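VMB-1 (Vibrio alginolyticus, PDB 6JV4) is a subclass B1 metallo-beta-lactamase that probably hydrolyses beta-lactam antibiotics to substituted beta-amino acids, using zinc as cofactor. Local coordinates at residues Q23-E31 and M51-Q59; F164-L173 and S212-A221. All blocks are in the same frame, centred on the assembly; numbering follows the deposited sequence.

Both contacts flank the zinc site from different halves of the alpha-beta/beta-alpha sandwich. Contact 1 belongs to the seven-stranded mixed sheet: it joins strand 21-30 to the loop that leads from strand 48-52 into helix 58-70. Contact 2 belongs to the other half, where the loop after strand 158-162 of the five-stranded sheet lies on helix 212-226. Both segments of contact 1 precede those of contact 2 along the chain. The centres of the two contacts are about 20 Å apart and their nearest atoms about 8 Å, so they do not touch. His205, a zinc ligand, lies near both, approached by Trp56 in contact 1 and by Lys166 in contact 2.

Contact 1 of 2, residues Q23-E31 and M51-Q59; sequences QHISYKRVE and MIDTPWTTQ
Ser26, His24 and Lys28 each reach from strand 21-30 to the backbone of the loop 53-57, and these are three polar ties. The bond from Trp56 N to Ser26 OG, 3.0 Å long, is nearly straight, with an N-H...O angle of 170°. His24 gives its NE2 hydrogen to Asp53 O at 2.8 Å; a chi1 of 65° turns the imidazole off the strand toward the 53-55 backbone, where NE2 meets this oxygen. That bond is bent, and its donor stands above the carbonyl plane. Lys28 NZ, 2.8 Å from Trp56 O, also comes from above the carbonyl plane, and its charge has a second partner in Glu85, with which it forms a salt bridge.

Two CH-pi contacts accompany these bonds. Pro55 CG sits over one face of the His24 imidazole, 4.0 Å from its centroid and displaced toward the rim. Lys28 spreads its extended chain over one face of the Trp56 indole: CD is 3.6 Å from the centroid of the five-membered ring and only 8° off the normal, while CB covers the six-membered part.

Apolar packing completes the interface. Val30 CG2 approaches the far end of the indole, 3.6 Å from Trp56 CH2, and Thr57 CG2 meets Lys28 CE at 3.8 Å. Trp56 also touches Ile36 and Ala38, so the indole packs against strands 21-30 and 36-45.

The nearest side-chain atoms of Trp56 and the zinc ligand Asp86 are about 3 Å apart. Thr57 N-caps helix 58-70 through Gly60 N. The loop thus joins strand 48-52 to helix 58-70 in one half of the alpha-beta/beta-alpha fold of the metallo-beta-lactamase superfamily, and places Trp56 beside the zinc ligands Asp86 and His205.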
loop_
_atom_site.group_PDB
_atom_site.type_symbol
_atom_site.label_atom_id
_atom_site.label_comp_id
_atom_site.label_asym_id
_atom_site.label_seq_id
_atom_site.Cartn_x
_atom_site.Cartn_y
_atom_site.Cartn_z
ATOM N N GLN A 23 8.206 -7.905 -2.370
ATOM C CA GLN A 23 6.768 -7.907 -2.161
ATOM C C GLN A 23 6.469 -8.781 -0.949
ATOM O O GLN A 23 6.735 -9.990 -1.009
ATOM C CB GLN A 23 6.102 -8.418 -3.426
ATOM C CG GLN A 23 4.575 -8.473 -3.392
ATOM C CD GLN A 23 4.059 -9.114 -4.665
ATOM O OE1 GLN A 23 4.821 -9.597 -5.494
ATOM N NE2 GLN A 23 2.760 -9.134 -4.874
ATOM N N HIS A 24 5.826 -8.254 0.076
ATOM C CA HIS A 24 5.305 -9.081 1.190
ATOM C C HIS A 24 3.830 -9.402 0.958
ATOM O O HIS A 24 3.105 -8.564 0.434
ATOM C CB HIS A 24 5.512 -8.473 2.565
ATOM C CG HIS A 24 4.816 -7.197 2.903
ATOM N ND1 HIS A 24 3.453 -7.140 3.268
ATOM C CD2 HIS A 24 5.337 -5.963 3.124
ATOM C CE1 HIS A 24 3.178 -5.875 3.608
ATOM N NE2 HIS A 24 4.322 -5.157 3.562
ATOM N N ILE A 25 3.443 -10.655 1.221
ATOM C CA ILE A 25 2.138 -11.167 0.769
ATOM C C ILE A 25 1.463 -11.865 1.953
ATOM O O ILE A 25 2.131 -12.625 2.683
ATOM C CB ILE A 25 2.268 -12.106 -0.430
ATOM C CG1 ILE A 25 3.110 -11.462 -1.538
ATOM C CG2 ILE A 25 0.884 -12.498 -0.926
ATOM C CD1 ILE A 25 3.398 -12.364 -2.683
ATOM N N SER A 26 0.192 -11.571 2.150
ATOM C CA SER A 26 -0.616 -12.230 3.195
ATOM C C SER A 26 -2.011 -12.419 2.636
ATOM O O SER A 26 -2.227 -12.114 1.465
ATOM C CB SER A 26 -0.536 -11.517 4.509
ATOM O OG SER A 26 -0.620 -10.126 4.395
ATOM N N TYR A 27 -2.940 -13.003 3.397
ATOM C CA TYR A 27 -4.306 -13.177 2.896
ATOM C C TYR A 27 -5.268 -13.225 4.068
ATOM O O TYR A 27 -4.834 -13.471 5.208
ATOM C CB TYR A 27 -4.401 -14.404 2.005
ATOM C CG TYR A 27 -4.316 -15.702 2.741
ATOM C CD1 TYR A 27 -5.441 -16.266 3.335
ATOM C CD2 TYR A 27 -3.104 -16.373 2.867
ATOM C CE1 TYR A 27 -5.363 -17.477 4.012
ATOM C CE2 TYR A 27 -3.012 -17.568 3.557
ATOM C CZ TYR A 27 -4.150 -18.132 4.123
ATOM O OH TYR A 27 -4.092 -19.324 4.802
ATOM N N LYS A 28 -6.532 -12.958 3.780
ATOM C CA LYS A 28 -7.610 -13.071 4.791
ATOM C C LYS A 28 -8.902 -13.311 4.047
ATOM O O LYS A 28 -8.997 -12.891 2.912
ATOM C CB LYS A 28 -7.775 -11.810 5.646
ATOM C CG LYS A 28 -6.841 -11.685 6.838
ATOM C CD LYS A 28 -7.222 -10.696 7.958
ATOM C CE LYS A 28 -6.193 -10.829 9.076
ATOM N NZ LYS A 28 -6.082 -9.652 9.973
ATOM N N ARG A 29 -9.856 -13.976 4.702
ATOM C CA ARG A 29 -11.232 -14.070 4.187
ATOM C C ARG A 29 -11.943 -12.805 4.630
ATOM O O ARG A 29 -11.967 -12.487 5.833
ATOM C CB ARG A 29 -11.932 -15.331 4.700
ATOM C CG ARG A 29 -13.383 -15.448 4.259
ATOM C CD ARG A 29 -13.921 -16.824 4.580
ATOM N NE ARG A 29 -15.364 -16.777 4.461
ATOM C CZ ARG A 29 -16.187 -17.796 4.712
ATOM N NH1 ARG A 29 -15.709 -18.977 5.085
ATOM N NH2 ARG A 29 -17.494 -17.617 4.586
ATOM N N VAL A 30 -12.516 -12.118 3.671
ATOM C CA VAL A 30 -13.301 -10.881 3.844
ATOM C C VAL A 30 -14.650 -11.098 3.148
ATOM O O VAL A 30 -14.684 -11.077 1.944
ATOM C CB VAL A 30 -12.545 -9.660 3.288
ATOM C CG1 VAL A 30 -13.316 -8.377 3.554
ATOM C CG2 VAL A 30 -11.146 -9.547 3.875
ATOM N N GLU A 31 -15.745 -11.162 3.905
ATOM C CA GLU A 31 -17.091 -11.296 3.299
ATOM C C GLU A 31 -17.463 -9.972 2.646
ATOM O O GLU A 31 -17.192 -8.894 3.183
ATOM C CB GLU A 31 -18.095 -11.678 4.395
ATOM C CG GLU A 31 -17.939 -13.127 4.858
ATOM C CD GLU A 31 -18.157 -14.055 3.680
ATOM O OE1 GLU A 31 -19.231 -13.953 3.077
ATOM O OE2 GLU A 31 -17.221 -14.796 3.291
ATOM N N MET A 51 9.108 -0.531 5.305
ATOM C CA MET A 51 7.853 -1.208 4.886
ATOM C C MET A 51 6.930 -0.222 4.192
ATOM O O MET A 51 6.768 0.929 4.681
ATOM C CB MET A 51 7.102 -1.807 6.079
ATOM C CG MET A 51 7.812 -2.895 6.720
ATOM S SD MET A 51 6.678 -3.563 8.014
ATOM C CE MET A 51 7.931 -4.378 8.992
ATOM N N ILE A 52 6.250 -0.690 3.153
ATOM C CA ILE A 52 5.094 -0.024 2.536
ATOM C C ILE A 52 3.901 -0.944 2.815
ATOM O O ILE A 52 3.885 -2.029 2.236
ATOM C CB ILE A 52 5.334 0.251 1.040
ATOM C CG1 ILE A 52 6.551 1.174 0.840
ATOM C CG2 ILE A 52 4.069 0.821 0.426
ATOM C CD1 ILE A 52 6.905 1.332 -0.606
ATOM N N ASP A 53 3.053 -0.527 3.750
ATOM C CA ASP A 53 1.967 -1.323 4.362
ATOM C C ASP A 53 2.588 -2.384 5.289
ATOM O O ASP A 53 3.702 -2.865 5.054
ATOM C CB ASP A 53 0.982 -1.889 3.347
ATOM C CG ASP A 53 0.072 -0.856 2.682
ATOM O OD1 ASP A 53 0.174 0.387 3.016
ATOM O OD2 ASP A 53 -0.852 -1.321 1.941
ATOM N N THR A 54 1.831 -2.733 6.317
ATOM C CA THR A 54 2.129 -3.910 7.152
ATOM C C THR A 54 1.431 -5.126 6.551
ATOM O O THR A 54 0.342 -5.025 5.952
ATOM C CB THR A 54 1.760 -3.635 8.618
ATOM O OG1 THR A 54 0.376 -3.284 8.734
ATOM C CG2 THR A 54 2.588 -2.541 9.245
ATOM N N PRO A 55 2.018 -6.319 6.753
ATOM C CA PRO A 55 1.304 -7.563 6.525
ATOM C C PRO A 55 -0.026 -7.586 7.300
ATOM O O PRO A 55 -0.177 -6.891 8.303
ATOM C CB PRO A 55 2.267 -8.619 7.078
ATOM C CG PRO A 55 3.606 -7.996 6.815
ATOM C CD PRO A 55 3.409 -6.549 7.221
ATOM N N TRP A 56 -0.984 -8.333 6.775
ATOM C CA TRP A 56 -2.391 -8.292 7.273
ATOM C C TRP A 56 -2.563 -8.972 8.635
ATOM O O TRP A 56 -3.554 -8.690 9.302
ATOM C CB TRP A 56 -3.271 -8.900 6.198
ATOM C CG TRP A 56 -4.663 -8.391 6.155
ATOM C CD1 TRP A 56 -5.353 -7.643 7.055
ATOM C CD2 TRP A 56 -5.547 -8.625 5.053
ATOM N NE1 TRP A 56 -6.610 -7.380 6.572
ATOM C CE2 TRP A 56 -6.748 -7.976 5.355
ATOM C CE3 TRP A 56 -5.408 -9.326 3.860
ATOM C CZ2 TRP A 56 -7.826 -7.997 4.480
ATOM C CZ3 TRP A 56 -6.490 -9.360 3.004
ATOM C CH2 TRP A 56 -7.649 -8.673 3.310
ATOM N N THR A 57 -1.568 -9.657 9.152
ATOM C CA THR A 57 -1.625 -10.279 10.481
ATOM C C THR A 57 -0.405 -9.835 11.271
ATOM O O THR A 57 0.677 -9.588 10.691
ATOM C CB THR A 57 -1.748 -11.811 10.478
ATOM O OG1 THR A 57 -0.484 -12.368 10.212
ATOM C CG2 THR A 57 -2.772 -12.357 9.509
ATOM N N THR A 58 -0.595 -9.706 12.571
ATOM C CA THR A 58 0.504 -9.345 13.496
ATOM C C THR A 58 1.572 -10.445 13.444
ATOM O O THR A 58 2.773 -10.085 13.454
ATOM C CB THR A 58 -0.049 -9.076 14.906
ATOM O OG1 THR A 58 -1.023 -8.033 14.803
ATOM C CG2 THR A 58 1.023 -8.607 15.854
ATOM N N GLN A 59 1.191 -11.727 13.339
ATOM C CA GLN A 59 2.213 -12.797 13.247
ATOM C C GLN A 59 3.053 -12.549 11.981
ATOM O O GLN A 59 4.279 -12.648 12.034
ATOM C CB GLN A 59 1.562 -14.176 13.347
ATOM C CG GLN A 59 0.930 -14.428 14.720
ATOM C CD GLN A 59 1.947 -14.375 15.851
ATOM O OE1 GLN A 59 3.049 -14.932 15.742
ATOM N NE2 GLN A 59 1.612 -13.680 16.935
#

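Contact 2 of 2, residues F164-L173 and S212-A221; sequences FVKSLKNKNL and SLLKHTQALA
His216 projects from helix 212-226 among the carbonyls of the type I beta turn Ser167-Asn170. With CG anti to the backbone N (chi1 -179°), the imidazole reaches the turn, where NE2 donates to Asn170 O at 2.7 Å with an angle of 162°, in both the ring plane and the carbonyl plane. Ser167 O is also at the ring edge; Leu168 O lies over one face without bonding and Leu220 CG over the opposite one.

Leu168 packs its CD1 on His216 CB (3.7 Å) and Ser212 OG, and its CB on Leu213 CD1. Val165 straddles two leucines, CG1 against Leu213 CB and CG2 against Leu214 CD2, while Leu213 CG rests 3.7 Å from Lys166 O in the loop at 165-168. Thr217 OG1 accepts from Lys166 N (2.8 Å) and donates to Leu213 O. This loop follows the zinc ligand Cys163, and Lys166, close to a bound citrate, holds the place of the lysine that in B1 enzymes probably meets the substrate carboxylate; its NZ bonds Leu173 O.

Farther along, Leu220 sets CD1 against Asn170 O and Asn172 O, and CD2 3.6 Å from Lys171 O. Leu173 slides past it in the opposite direction, its CD2 3.7 Å from Leu220 CB.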
loop_
_atom_site.group_PDB
_atom_site.type_symbol
_atom_site.label_atom_id
_atom_site.label_comp_id
_atom_site.label_asym_id
_atom_site.label_seq_id
_atom_site.Cartn_x
_atom_site.Cartn_y
_atom_site.Cartn_z
ATOM N N PHE A 164 -6.134 1.507 -3.811
ATOM C CA PHE A 164 -6.566 2.426 -4.871
ATOM C C PHE A 164 -6.482 1.766 -6.243
ATOM O O PHE A 164 -7.180 2.291 -7.191
ATOM C CB PHE A 164 -5.632 3.624 -4.815
ATOM C CG PHE A 164 -5.897 4.745 -5.780
ATOM C CD1 PHE A 164 -6.989 5.578 -5.600
ATOM C CD2 PHE A 164 -5.018 4.989 -6.825
ATOM C CE1 PHE A 164 -7.221 6.635 -6.457
ATOM C CE2 PHE A 164 -5.300 6.005 -7.726
ATOM C CZ PHE A 164 -6.371 6.851 -7.520
ATOM N N VAL A 165 -5.651 0.741 -6.404
ATOM C CA VAL A 165 -5.503 0.046 -7.722
ATOM C C VAL A 165 -6.007 -1.394 -7.581
ATOM O O VAL A 165 -5.561 -2.128 -6.683
ATOM C CB VAL A 165 -4.063 0.096 -8.252
ATOM C CG1 VAL A 165 -3.916 -0.636 -9.574
ATOM C CG2 VAL A 165 -3.587 1.545 -8.325
ATOM N N LYS A 166 -6.920 -1.777 -8.479
ATOM C CA LYS A 166 -7.423 -3.169 -8.531
ATOM C C LYS A 166 -6.535 -3.976 -9.481
ATOM O O LYS A 166 -5.862 -3.418 -10.351
ATOM C CB LYS A 166 -8.874 -3.182 -9.032
ATOM C CG LYS A 166 -9.835 -2.286 -8.268
ATOM C CD LYS A 166 -9.866 -2.563 -6.768
ATOM C CE LYS A 166 -10.457 -3.896 -6.376
ATOM N NZ LYS A 166 -10.593 -3.999 -4.895
ATOM N N SER A 167 -6.593 -5.283 -9.352
ATOM C CA SER A 167 -5.864 -6.161 -10.272
ATOM C C SER A 167 -6.592 -6.174 -11.612
ATOM O O SER A 167 -7.773 -5.867 -11.698
ATOM C CB SER A 167 -5.716 -7.558 -9.718
ATOM O OG SER A 167 -6.967 -8.228 -9.774
ATOM N N LEU A 168 -5.890 -6.608 -12.635
ATOM C CA LEU A 168 -6.453 -6.646 -13.992
ATOM C C LEU A 168 -7.671 -7.563 -14.072
ATOM O O LEU A 168 -8.616 -7.233 -14.845
ATOM C CB LEU A 168 -5.346 -7.036 -14.963
ATOM C CG LEU A 168 -5.719 -6.841 -16.417
ATOM C CD1 LEU A 168 -6.035 -5.363 -16.696
ATOM C CD2 LEU A 168 -4.544 -7.304 -17.271
ATOM N N LYS A 169 -7.636 -8.701 -13.354
ATOM C CA LYS A 169 -8.724 -9.715 -13.421
ATOM C C LYS A 169 -9.912 -9.315 -12.557
ATOM O O LYS A 169 -11.006 -9.903 -12.748
ATOM C CB LYS A 169 -8.184 -11.082 -13.010
ATOM C CG LYS A 169 -7.209 -11.663 -14.011
ATOM C CD LYS A 169 -6.730 -13.056 -13.626
ATOM C CE LYS A 169 -6.019 -13.711 -14.790
ATOM N NZ LYS A 169 -5.911 -15.175 -14.581
ATOM N N ASN A 170 -9.784 -8.292 -11.721
ATOM C CA ASN A 170 -10.925 -7.839 -10.875
ATOM C C ASN A 170 -12.093 -7.404 -11.757
ATOM O O ASN A 170 -11.889 -6.612 -12.697
ATOM C CB ASN A 170 -10.608 -6.665 -9.953
ATOM C CG ASN A 170 -10.076 -7.120 -8.628
ATOM O OD1 ASN A 170 -8.942 -7.513 -8.553
ATOM N ND2 ASN A 170 -10.877 -7.095 -7.586
ATOM N N LYS A 171 -13.300 -7.864 -11.423
ATOM C CA LYS A 171 -14.529 -7.483 -12.143
ATOM C C LYS A 171 -15.282 -6.398 -11.381
ATOM O O LYS A 171 -16.225 -5.877 -11.966
ATOM C CB LYS A 171 -15.417 -8.718 -12.340
ATOM C CG LYS A 171 -14.755 -9.793 -13.188
ATOM C CD LYS A 171 -14.467 -9.283 -14.599
ATOM C CE LYS A 171 -14.007 -10.377 -15.550
ATOM N NZ LYS A 171 -12.764 -11.026 -15.046
ATOM N N ASN A 172 -14.869 -6.064 -10.159
ATOM C CA ASN A 172 -15.556 -4.990 -9.418
ATOM C C ASN A 172 -14.538 -4.298 -8.509
ATOM O O ASN A 172 -13.368 -4.687 -8.505
ATOM C CB ASN A 172 -16.717 -5.547 -8.597
ATOM C CG ASN A 172 -16.270 -6.577 -7.595
ATOM O OD1 ASN A 172 -15.439 -6.343 -6.708
ATOM N ND2 ASN A 172 -16.785 -7.785 -7.750
ATOM N N LEU A 173 -14.992 -3.277 -7.806
ATOM C CA LEU A 173 -14.106 -2.418 -6.984
ATOM C C LEU A 173 -13.843 -3.040 -5.620
ATOM O O LEU A 173 -13.054 -2.492 -4.886
ATOM C CB LEU A 173 -14.743 -1.044 -6.835
ATOM C CG LEU A 173 -14.816 -0.209 -8.126
ATOM C CD1 LEU A 173 -15.645 1.006 -7.873
ATOM C CD2 LEU A 173 -13.411 0.139 -8.646
ATOM N N SER A 212 -1.540 -1.004 -17.334
ATOM C CA SER A 212 -2.949 -1.277 -17.686
ATOM C C SER A 212 -3.791 -1.428 -16.419
ATOM O O SER A 212 -4.996 -1.169 -16.486
ATOM C CB SER A 212 -3.108 -2.436 -18.617
ATOM O OG SER A 212 -2.871 -3.657 -17.991
ATOM N N LEU A 213 -3.202 -1.781 -15.264
ATOM C CA LEU A 213 -4.028 -1.911 -14.044
ATOM C C LEU A 213 -4.656 -0.560 -13.722
ATOM O O LEU A 213 -5.757 -0.532 -13.183
ATOM C CB LEU A 213 -3.222 -2.419 -12.844
ATOM C CG LEU A 213 -3.043 -3.940 -12.742
ATOM C CD1 LEU A 213 -2.388 -4.546 -13.969
ATOM C CD2 LEU A 213 -2.261 -4.284 -11.486
ATOM N N LEU A 214 -3.964 0.532 -13.970
ATOM C CA LEU A 214 -4.507 1.865 -13.675
ATOM C C LEU A 214 -5.736 2.125 -14.552
ATOM O O LEU A 214 -6.728 2.658 -14.082
ATOM C CB LEU A 214 -3.443 2.924 -13.936
ATOM C CG LEU A 214 -2.124 2.807 -13.186
ATOM C CD1 LEU A 214 -1.255 3.976 -13.577
ATOM C CD2 LEU A 214 -2.313 2.691 -11.685
ATOM N N LYS A 215 -5.594 1.836 -15.849
ATOM C CA LYS A 215 -6.678 2.066 -16.842
ATOM C C LYS A 215 -7.862 1.152 -16.515
ATOM O O LYS A 215 -9.015 1.606 -16.647
ATOM C CB LYS A 215 -6.162 1.810 -18.263
ATOM C CG LYS A 215 -5.252 2.892 -18.830
ATOM C CD LYS A 215 -3.989 3.098 -18.022
ATOM C CE LYS A 215 -3.092 4.178 -18.590
ATOM N NZ LYS A 215 -2.427 3.738 -19.839
ATOM N N HIS A 216 -7.572 -0.085 -16.105
ATOM C CA HIS A 216 -8.634 -1.057 -15.759
ATOM C C HIS A 216 -9.427 -0.517 -14.571
ATOM O O HIS A 216 -10.649 -0.564 -14.588
ATOM C CB HIS A 216 -8.015 -2.435 -15.493
ATOM C CG HIS A 216 -9.048 -3.452 -15.157
ATOM N ND1 HIS A 216 -10.119 -3.762 -16.026
ATOM C CD2 HIS A 216 -9.298 -4.096 -13.999
ATOM C CE1 HIS A 216 -10.890 -4.678 -15.433
ATOM N NE2 HIS A 216 -10.410 -4.867 -14.183
ATOM N N THR A 217 -8.728 -0.120 -13.517
ATOM C CA THR A 217 -9.361 0.403 -12.292
ATOM C C THR A 217 -10.202 1.645 -12.616
ATOM O O THR A 217 -11.356 1.759 -12.125
ATOM C CB THR A 217 -8.321 0.722 -11.215
ATOM O OG1 THR A 217 -7.705 -0.530 -10.918
ATOM C CG2 THR A 217 -8.968 1.318 -9.987
ATOM N N GLN A 218 -9.714 2.543 -13.463
ATOM C CA GLN A 218 -10.466 3.753 -13.855
ATOM C C GLN A 218 -11.780 3.313 -14.517
ATOM O O GLN A 218 -12.834 3.829 -14.161
ATOM C CB GLN A 218 -9.597 4.604 -14.782
ATOM C CG GLN A 218 -10.246 5.911 -15.181
ATOM C CD GLN A 218 -9.289 6.706 -16.030
ATOM O OE1 GLN A 218 -8.889 6.232 -17.112
ATOM N NE2 GLN A 218 -8.877 7.847 -15.515
ATOM N N ALA A 219 -11.710 2.306 -15.396
ATOM C CA ALA A 219 -12.910 1.806 -16.117
ATOM C C ALA A 219 -13.864 1.125 -15.142
ATOM O O ALA A 219 -15.125 1.324 -15.247
ATOM C CB ALA A 219 -12.535 0.901 -17.267
ATOM N N LEU A 220 -13.350 0.374 -14.168
ATOM C CA LEU A 220 -14.224 -0.258 -13.142
ATOM C C LEU A 220 -14.963 0.834 -12.372
ATOM O O LEU A 220 -16.189 0.622 -12.073
ATOM C CB LEU A 220 -13.422 -1.088 -12.150
ATOM C CG LEU A 220 -12.857 -2.405 -12.682
ATOM C CD1 LEU A 220 -12.033 -3.077 -11.624
ATOM C CD2 LEU A 220 -13.935 -3.323 -13.141
ATOM N N ALA A 221 -14.283 1.921 -12.023
ATOM C CA ALA A 221 -14.924 2.985 -11.225
ATOM C C ALA A 221 -15.970 3.693 -12.097
ATOM O O ALA A 221 -17.077 4.027 -11.607
ATOM C CB ALA A 221 -13.924 3.930 -10.631
#